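Local coordinates for protein alanine racemase (PDB 3HUR) that belongs to the alanine racemase family, whose chains join an N-terminal TIM-type barrel domain to a C-terminal domain rich in beta strands, at residues D158-D170 against F196-T208. Numbering follows the deposited sequence.
With SO4 (sulfate ion), chain B.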
ATOM      1  N   ASP A 158      16.623 -41.450  22.621  1.00 42.96           N
ATOM      2  CA  ASP A 158      16.875 -40.710  23.819  1.00 42.28           C
ATOM      3  C   ASP A 158      15.768 -39.682  23.931  1.00 41.25           C
ATOM      4  O   ASP A 158      15.681 -38.789  23.124  1.00 42.20           O
ATOM      5  CB  ASP A 158      18.232 -40.063  23.714  1.00 42.42           C
ATOM      6  CG  ASP A 158      18.508 -39.148  24.831  1.00 44.13           C
ATOM      7  OD1 ASP A 158      17.658 -39.068  25.727  1.00 45.74           O
ATOM      8  OD2 ASP A 158      19.574 -38.493  24.804  1.00 48.83           O
ATOM      9  N   LEU A 159      14.904 -39.838  24.920  1.00 39.52           N
ATOM     10  CA  LEU A 159      13.792 -38.947  25.111  1.00 37.94           C
ATOM     11  C   LEU A 159      14.301 -37.622  25.670  1.00 37.06           C
ATOM     12  O   LEU A 159      14.825 -37.558  26.766  1.00 36.40           O
ATOM     13  CB  LEU A 159      12.813 -39.581  26.064  1.00 37.69           C
ATOM     14  CG  LEU A 159      11.482 -38.888  26.237  1.00 38.26           C
ATOM     15  CD1 LEU A 159      10.797 -38.667  24.912  1.00 35.80           C
ATOM     16  CD2 LEU A 159      10.620 -39.753  27.176  1.00 37.60           C
ATOM     17  N   PHE A 160      14.146 -36.565  24.876  1.00 35.58           N
ATOM     18  CA  PHE A 160      14.689 -35.271  25.184  1.00 34.07           C
ATOM     19  C   PHE A 160      13.682 -34.482  25.953  1.00 33.10           C
ATOM     20  O   PHE A 160      14.044 -33.694  26.814  1.00 32.60           O
ATOM     21  CB  PHE A 160      15.039 -34.526  23.873  1.00 34.40           C
ATOM     22  CG  PHE A 160      15.645 -33.189  24.098  1.00 34.01           C
ATOM     23  CD1 PHE A 160      14.870 -32.041  24.062  1.00 33.83           C
ATOM     24  CD2 PHE A 160      16.985 -33.069  24.399  1.00 34.39           C
ATOM     25  CE1 PHE A 160      15.432 -30.800  24.306  1.00 32.75           C
ATOM     26  CE2 PHE A 160      17.560 -31.823  24.642  1.00 34.39           C
ATOM     27  CZ  PHE A 160      16.778 -30.689  24.586  1.00 33.80           C
ATOM     28  N   SER A 161      12.411 -34.656  25.616  1.00 32.62           N
ATOM     29  CA  SER A 161      11.334 -33.881  26.245  1.00 33.01           C
ATOM     30  C   SER A 161      10.016 -34.577  26.033  1.00 32.54           C
ATOM     31  O   SER A 161       9.829 -35.254  25.015  1.00 33.31           O
ATOM     32  CB  SER A 161      11.223 -32.452  25.644  1.00 33.16           C
ATOM     33  OG  SER A 161      10.904 -31.460  26.630  1.00 34.25           O
ATOM     34  N   VAL A 162       9.104 -34.385  26.982  1.00 31.45           N
ATOM     35  CA  VAL A 162       7.707 -34.676  26.791  1.00 31.07           C
ATOM     36  C   VAL A 162       7.059 -33.344  27.009  1.00 30.81           C
ATOM     37  O   VAL A 162       7.249 -32.731  28.078  1.00 30.85           O
ATOM     38  CB  VAL A 162       7.145 -35.674  27.827  1.00 31.75           C
ATOM     39  CG1 VAL A 162       5.646 -35.881  27.589  1.00 31.37           C
ATOM     40  CG2 VAL A 162       7.907 -36.977  27.768  1.00 30.24           C
ATOM     41  N   TYR A 163       6.304 -32.878  26.013  1.00 30.19           N
ATOM     42  CA  TYR A 163       5.994 -31.457  25.949  1.00 29.78           C
ATOM     43  C   TYR A 163       4.637 -31.133  25.348  1.00 29.70           C
ATOM     44  O   TYR A 163       4.065 -31.924  24.606  1.00 28.33           O
ATOM     45  CB  TYR A 163       7.095 -30.722  25.152  1.00 30.44           C
ATOM     46  CG  TYR A 163       6.957 -30.853  23.663  1.00 29.36           C
ATOM     47  CD1 TYR A 163       7.328 -32.009  23.030  1.00 29.80           C
ATOM     48  CD2 TYR A 163       6.391 -29.840  22.901  1.00 32.07           C
ATOM     49  CE1 TYR A 163       7.148 -32.180  21.680  1.00 31.80           C
ATOM     50  CE2 TYR A 163       6.235 -29.984  21.525  1.00 33.30           C
ATOM     51  CZ  TYR A 163       6.634 -31.161  20.918  1.00 34.30           C
ATOM     52  OH  TYR A 163       6.481 -31.350  19.553  1.00 35.28           O
ATOM     53  N   THR A 164       4.155 -29.932  25.685  1.00 30.06           N
ATOM     54  CA  THR A 164       2.936 -29.359  25.113  1.00 30.63           C
ATOM     55  C   THR A 164       3.035 -27.840  25.200  1.00 32.02           C
ATOM     56  O   THR A 164       3.973 -27.303  25.777  1.00 31.56           O
ATOM     57  CB  THR A 164       1.698 -29.781  25.958  1.00 30.98           C
ATOM     58  OG1 THR A 164       0.483 -29.582  25.226  1.00 28.40           O
ATOM     59  CG2 THR A 164       1.627 -28.982  27.275  1.00 27.46           C
ATOM     60  N   HIS A 165       2.032 -27.130  24.721  1.00 33.87           N
ATOM     61  CA  HIS A 165       1.930 -25.699  25.099  1.00 35.64           C
ATOM     62  C   HIS A 165       0.492 -25.284  25.026  1.00 37.29           C
ATOM     63  O   HIS A 165      -0.311 -25.914  24.312  1.00 37.55           O
ATOM     64  CB  HIS A 165       2.682 -24.805  24.109  1.00 36.16           C
ATOM     65  CG  HIS A 165       2.035 -24.785  22.765  1.00 35.18           C
ATOM     66  ND1 HIS A 165       1.311 -23.708  22.314  1.00 37.01           N
ATOM     67  CD2 HIS A 165       1.889 -25.765  21.839  1.00 36.01           C
ATOM     68  CE1 HIS A 165       0.792 -24.007  21.132  1.00 40.59           C
ATOM     69  NE2 HIS A 165       1.117 -25.254  20.831  1.00 40.02           N
ATOM     70  N   PHE A 166       0.230 -24.161  25.676  1.00 39.06           N
ATOM     71  CA  PHE A 166      -1.093 -23.628  25.866  1.00 41.44           C
ATOM     72  C   PHE A 166      -1.360 -22.525  24.849  1.00 42.58           C
ATOM     73  O   PHE A 166      -0.674 -21.541  24.827  1.00 42.70           O
ATOM     74  CB  PHE A 166      -1.217 -23.106  27.316  1.00 41.47           C
ATOM     75  CG  PHE A 166      -1.035 -24.203  28.345  1.00 44.49           C
ATOM     76  CD1 PHE A 166      -2.088 -25.065  28.664  1.00 48.35           C
ATOM     77  CD2 PHE A 166       0.191 -24.437  28.935  1.00 45.78           C
ATOM     78  CE1 PHE A 166      -1.908 -26.132  29.563  1.00 47.35           C
ATOM     79  CE2 PHE A 166       0.358 -25.479  29.849  1.00 46.43           C
ATOM     80  CZ  PHE A 166      -0.703 -26.321  30.164  1.00 46.51           C
ATOM     81  N   ALA A 167      -2.381 -22.708  24.022  1.00 44.68           N
ATOM     82  CA  ALA A 167      -2.774 -21.735  23.029  1.00 46.27           C
ATOM     83  C   ALA A 167      -3.301 -20.427  23.584  1.00 48.29           C
ATOM     84  O   ALA A 167      -3.175 -19.395  22.934  1.00 50.23           O
ATOM     85  CB  ALA A 167      -3.801 -22.325  22.126  1.00 46.02           C
ATOM     86  N   THR A 168      -3.901 -20.418  24.759  1.00 49.84           N
ATOM     87  CA  THR A 168      -4.614 -19.220  25.143  1.00 51.14           C
ATOM     88  C   THR A 168      -3.997 -18.536  26.352  1.00 52.52           C
ATOM     89  O   THR A 168      -4.634 -17.706  27.019  1.00 52.71           O
ATOM     90  CB  THR A 168      -6.108 -19.517  25.347  1.00 51.31           C
ATOM     91  OG1 THR A 168      -6.245 -20.507  26.357  1.00 51.54           O
ATOM     92  CG2 THR A 168      -6.768 -20.012  24.006  1.00 51.22           C
ATOM     93  N   ALA A 169      -2.736 -18.837  26.610  1.00 54.06           N
ATOM     94  CA  ALA A 169      -2.014 -18.145  27.664  1.00 55.36           C
ATOM     95  C   ALA A 169      -1.816 -16.651  27.327  1.00 56.74           C
ATOM     96  O   ALA A 169      -1.774 -15.837  28.233  1.00 56.77           O
ATOM     97  CB  ALA A 169      -0.670 -18.835  27.927  1.00 55.27           C
ATOM     98  N   ASP A 170      -1.713 -16.311  26.033  1.00 58.69           N
ATOM     99  CA  ASP A 170      -1.514 -14.918  25.549  1.00 60.56           C
ATOM    100  C   ASP A 170      -2.801 -14.153  25.212  1.00 62.19           C
ATOM    101  O   ASP A 170      -2.739 -12.986  24.779  1.00 62.74           O
ATOM    102  CB  ASP A 170      -0.604 -14.887  24.308  1.00 60.69           C
ATOM    103  CG  ASP A 170      -1.268 -15.490  23.037  1.00 62.15           C
ATOM    104  OD1 ASP A 170      -2.359 -16.105  23.120  1.00 63.21           O
ATOM    105  OD2 ASP A 170      -0.668 -15.364  21.939  1.00 63.45           O
ATOM    106  N   PHE A 196       6.759 -40.969  33.532  1.00 45.37           N
ATOM    107  CA  PHE A 196       7.800 -40.192  32.862  1.00 44.74           C
ATOM    108  C   PHE A 196       8.689 -39.553  33.887  1.00 44.76           C
ATOM    109  O   PHE A 196       8.199 -38.938  34.809  1.00 44.62           O
ATOM    110  CB  PHE A 196       7.208 -39.071  31.989  1.00 44.91           C
ATOM    111  CG  PHE A 196       6.710 -39.530  30.660  1.00 41.65           C
ATOM    112  CD1 PHE A 196       7.549 -40.184  29.794  1.00 40.68           C
ATOM    113  CD2 PHE A 196       5.413 -39.282  30.279  1.00 41.44           C
ATOM    114  CE1 PHE A 196       7.106 -40.618  28.572  1.00 41.65           C
ATOM    115  CE2 PHE A 196       4.940 -39.713  29.052  1.00 41.30           C
ATOM    116  CZ  PHE A 196       5.780 -40.378  28.192  1.00 41.85           C
ATOM    117  N   ASP A 197       9.999 -39.671  33.710  1.00 45.24           N
ATOM    118  CA  ASP A 197      10.933 -38.851  34.492  1.00 45.23           C
ATOM    119  C   ASP A 197      10.481 -37.397  34.341  1.00 44.87           C
ATOM    120  O   ASP A 197      10.492 -36.861  33.260  1.00 44.69           O
ATOM    121  CB  ASP A 197      12.367 -39.056  34.002  1.00 45.36           C
ATOM    122  CG  ASP A 197      13.378 -38.139  34.694  1.00 48.20           C
ATOM    123  OD1 ASP A 197      12.989 -37.150  35.367  1.00 50.64           O
ATOM    124  OD2 ASP A 197      14.594 -38.401  34.550  1.00 51.49           O
ATOM    125  N   PRO A 198      10.034 -36.771  35.430  1.00 44.90           N
ATOM    126  CA  PRO A 198       9.452 -35.446  35.389  1.00 44.22           C
ATOM    127  C   PRO A 198      10.400 -34.321  34.978  1.00 43.74           C
ATOM    128  O   PRO A 198       9.946 -33.211  34.662  1.00 44.02           O
ATOM    129  CB  PRO A 198       9.035 -35.230  36.850  1.00 44.55           C
ATOM    130  CG  PRO A 198      10.045 -36.036  37.613  1.00 44.98           C
ATOM    131  CD  PRO A 198      10.091 -37.280  36.815  1.00 44.82           C
ATOM    132  N   SER A 199      11.695 -34.550  35.046  1.00 42.63           N
ATOM    133  CA  SER A 199      12.623 -33.535  34.585  1.00 42.29           C
ATOM    134  C   SER A 199      12.589 -33.383  33.034  1.00 41.92           C
ATOM    135  O   SER A 199      13.208 -32.478  32.511  1.00 41.78           O
ATOM    136  CB  SER A 199      14.032 -33.867  35.044  1.00 41.75           C
ATOM    137  OG  SER A 199      14.329 -35.145  34.564  1.00 40.67           O
ATOM    138  N   LEU A 200      11.876 -34.267  32.328  1.00 40.76           N
ATOM    139  CA  LEU A 200      11.689 -34.164  30.895  1.00 40.35           C
ATOM    140  C   LEU A 200      10.469 -33.278  30.471  1.00 40.02           C
ATOM    141  O   LEU A 200      10.214 -33.049  29.276  1.00 38.88           O
ATOM    142  CB  LEU A 200      11.502 -35.576  30.339  1.00 40.35           C
ATOM    143  CG  LEU A 200      12.634 -36.599  30.561  1.00 41.31           C
ATOM    144  CD1 LEU A 200      12.240 -37.992  30.002  1.00 40.85           C
ATOM    145  CD2 LEU A 200      13.985 -36.145  29.911  1.00 41.79           C
ATOM    146  N   PHE A 201       9.695 -32.787  31.434  1.00 39.34           N
ATOM    147  CA  PHE A 201       8.477 -32.102  31.081  1.00 39.00           C
ATOM    148  C   PHE A 201       8.765 -30.698  30.596  1.00 38.49           C
ATOM    149  O   PHE A 201       9.537 -29.979  31.190  1.00 39.58           O
ATOM    150  CB  PHE A 201       7.498 -32.072  32.254  1.00 39.57           C
ATOM    151  CG  PHE A 201       6.823 -33.407  32.545  1.00 39.68           C
ATOM    152  CD1 PHE A 201       6.517 -34.305  31.529  1.00 40.13           C
ATOM    153  CD2 PHE A 201       6.478 -33.736  33.851  1.00 40.76           C
ATOM    154  CE1 PHE A 201       5.901 -35.515  31.811  1.00 41.98           C
ATOM    155  CE2 PHE A 201       5.847 -34.950  34.158  1.00 40.38           C
ATOM    156  CZ  PHE A 201       5.562 -35.839  33.139  1.00 41.62           C
ATOM    157  N   SER A 202       8.155 -30.306  29.495  1.00 37.64           N
ATOM    158  CA  SER A 202       8.241 -28.932  29.066  1.00 36.98           C
ATOM    159  C   SER A 202       6.875 -28.449  28.721  1.00 35.91           C
ATOM    160  O   SER A 202       6.261 -28.952  27.785  1.00 34.95           O
ATOM    161  CB  SER A 202       9.158 -28.751  27.838  1.00 37.73           C
ATOM    162  OG  SER A 202       9.199 -27.375  27.476  1.00 37.04           O
ATOM    163  N   MET A 203       6.442 -27.419  29.434  1.00 35.07           N
ATOM    164  CA  MET A 203       5.074 -26.973  29.339  1.00 35.35           C
ATOM    165  C   MET A 203       4.918 -25.531  28.865  1.00 34.85           C
ATOM    166  O   MET A 203       3.886 -25.218  28.278  1.00 35.00           O
ATOM    167  CB  MET A 203       4.369 -27.161  30.736  1.00 35.34           C
ATOM    168  CG  MET A 203       4.149 -28.663  31.115  1.00 34.84           C
ATOM    169  SD  MET A 203       3.280 -29.016  32.666  1.00 31.93           S
ATOM    170  CE  MET A 203       1.639 -28.689  32.169  1.00 24.46           C
ATOM    171  N   ALA A 204       5.918 -24.675  29.130  1.00 34.47           N
ATOM    172  CA  ALA A 204       5.748 -23.215  29.095  1.00 34.04           C
ATOM    173  C   ALA A 204       6.317 -22.521  27.857  1.00 34.51           C
ATOM    174  O   ALA A 204       7.544 -22.413  27.703  1.00 34.64           O
ATOM    175  CB  ALA A 204       6.374 -22.620  30.318  1.00 33.52           C
ATOM    176  N   ASN A 205       5.421 -22.009  27.005  1.00 34.54           N
ATOM    177  CA  ASN A 205       5.802 -21.039  25.945  1.00 33.44           C
ATOM    178  C   ASN A 205       5.948 -19.688  26.591  1.00 33.40           C
ATOM    179  O   ASN A 205       5.982 -19.602  27.813  1.00 33.37           O
ATOM    180  CB  ASN A 205       4.786 -21.002  24.808  1.00 32.44           C
ATOM    181  CG  ASN A 205       3.435 -20.474  25.248  1.00 31.91           C
ATOM    182  OD1 ASN A 205       3.293 -19.878  26.333  1.00 28.21           O
ATOM    183  ND2 ASN A 205       2.422 -20.692  24.405  1.00 28.53           N
ATOM    184  N   SER A 206       6.083 -18.632  25.783  1.00 33.54           N
ATOM    185  CA  SER A 206       6.419 -17.305  26.311  1.00 33.29           C
ATOM    186  C   SER A 206       5.342 -16.803  27.242  1.00 32.83           C
ATOM    187  O   SER A 206       5.610 -16.205  28.280  1.00 33.25           O
ATOM    188  CB  SER A 206       6.596 -16.281  25.166  1.00 33.59           C
ATOM    189  OG  SER A 206       7.886 -16.318  24.551  1.00 34.48           O
ATOM    190  N   ALA A 207       4.118 -16.987  26.807  1.00 32.15           N
ATOM    191  CA  ALA A 207       2.964 -16.435  27.479  1.00 32.48           C
ATOM    192  C   ALA A 207       2.748 -17.187  28.839  1.00 32.90           C
ATOM    193  O   ALA A 207       2.521 -16.562  29.891  1.00 32.12           O
ATOM    194  CB  ALA A 207       1.729 -16.540  26.542  1.00 31.46           C
ATOM    195  N   THR A 208       2.892 -18.513  28.794  1.00 32.89           N
ATOM    196  CA  THR A 208       2.854 -19.313  29.961  1.00 33.49           C
ATOM    197  C   THR A 208       3.929 -18.844  30.910  1.00 34.94           C
ATOM    198  O   THR A 208       3.663 -18.634  32.111  1.00 35.73           O
ATOM    199  CB  THR A 208       3.015 -20.788  29.645  1.00 33.74           C
ATOM    200  OG1 THR A 208       2.168 -21.138  28.548  1.00 33.55           O
ATOM    201  CG2 THR A 208       2.598 -21.637  30.848  1.00 34.89           C
TER
HETATM  202  S   SO4 B 395       6.343 -18.556  21.791  1.00 39.45           S
HETATM  203  O1  SO4 B 395       6.415 -17.436  20.887  1.00 43.49           O
HETATM  204  O2  SO4 B 395       4.998 -18.875  22.193  1.00 40.84           O
HETATM  205  O3  SO4 B 395       6.769 -19.730  21.088  1.00 39.22           O
HETATM  206  O4  SO4 B 395       7.136 -18.118  22.928  1.00 38.50           O
HETATM  207  O   HOH W   1       2.844 -23.011  26.902  1.00 30.34           O
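Val162 and Phe201 pair in parallel between strands 157-163 and 201-202, neighbours in the barrel sheet that helix 174-191 connects as a beta-alpha-beta crossover. Leu200 O accepts hydrogen bonds from Val162 N (2.9 Å) and Ser161 OG on opposite faces of its carbonyl plane; Val162 O is then hydrogen-bonded by Ser202 N, and Ser202 O by Thr164 N (3.1 Å). On the sheet face that carries Val162 and Phe201, CB of Val162 meets Phe201 CD1 (4.0 Å). Val162 CG1, anti to the backbone N (chi1 178°), grazes Phe196 CE2, while CG2 sits over the centre of the Phe196 ring in a CH-pi contact, 3.8 Å from the centroid. Leu159 CD2 extends this apolar patch, touching Phe196 CE1 and Leu200 CD1.

Beyond the strands, Met203 bends at chi3 (77°) to set CE at the edge of the Phe166 ring, in its plane, 3.9 Å from CZ; Phe166 also stacks on Phe180. One water ties Phe166 N and Asn205 N to Met203 O and Thr208 OG1. Asn205 N-caps helix 206-211: its OD1 accepts Thr208 N almost straight (176° at the hydrogen) and Thr208 OG1 from above the amide plane, while ND2 makes a weak bond to Phe166 O. Ser206 OG, and more weakly its N, hydrogen-bond to a sulfate probably from the crystallisation liquor, which Gln227 N also holds. Apolar packing thus backs the strands, whereas cap and water bind the helix's first turn to the loop after strand 157-163.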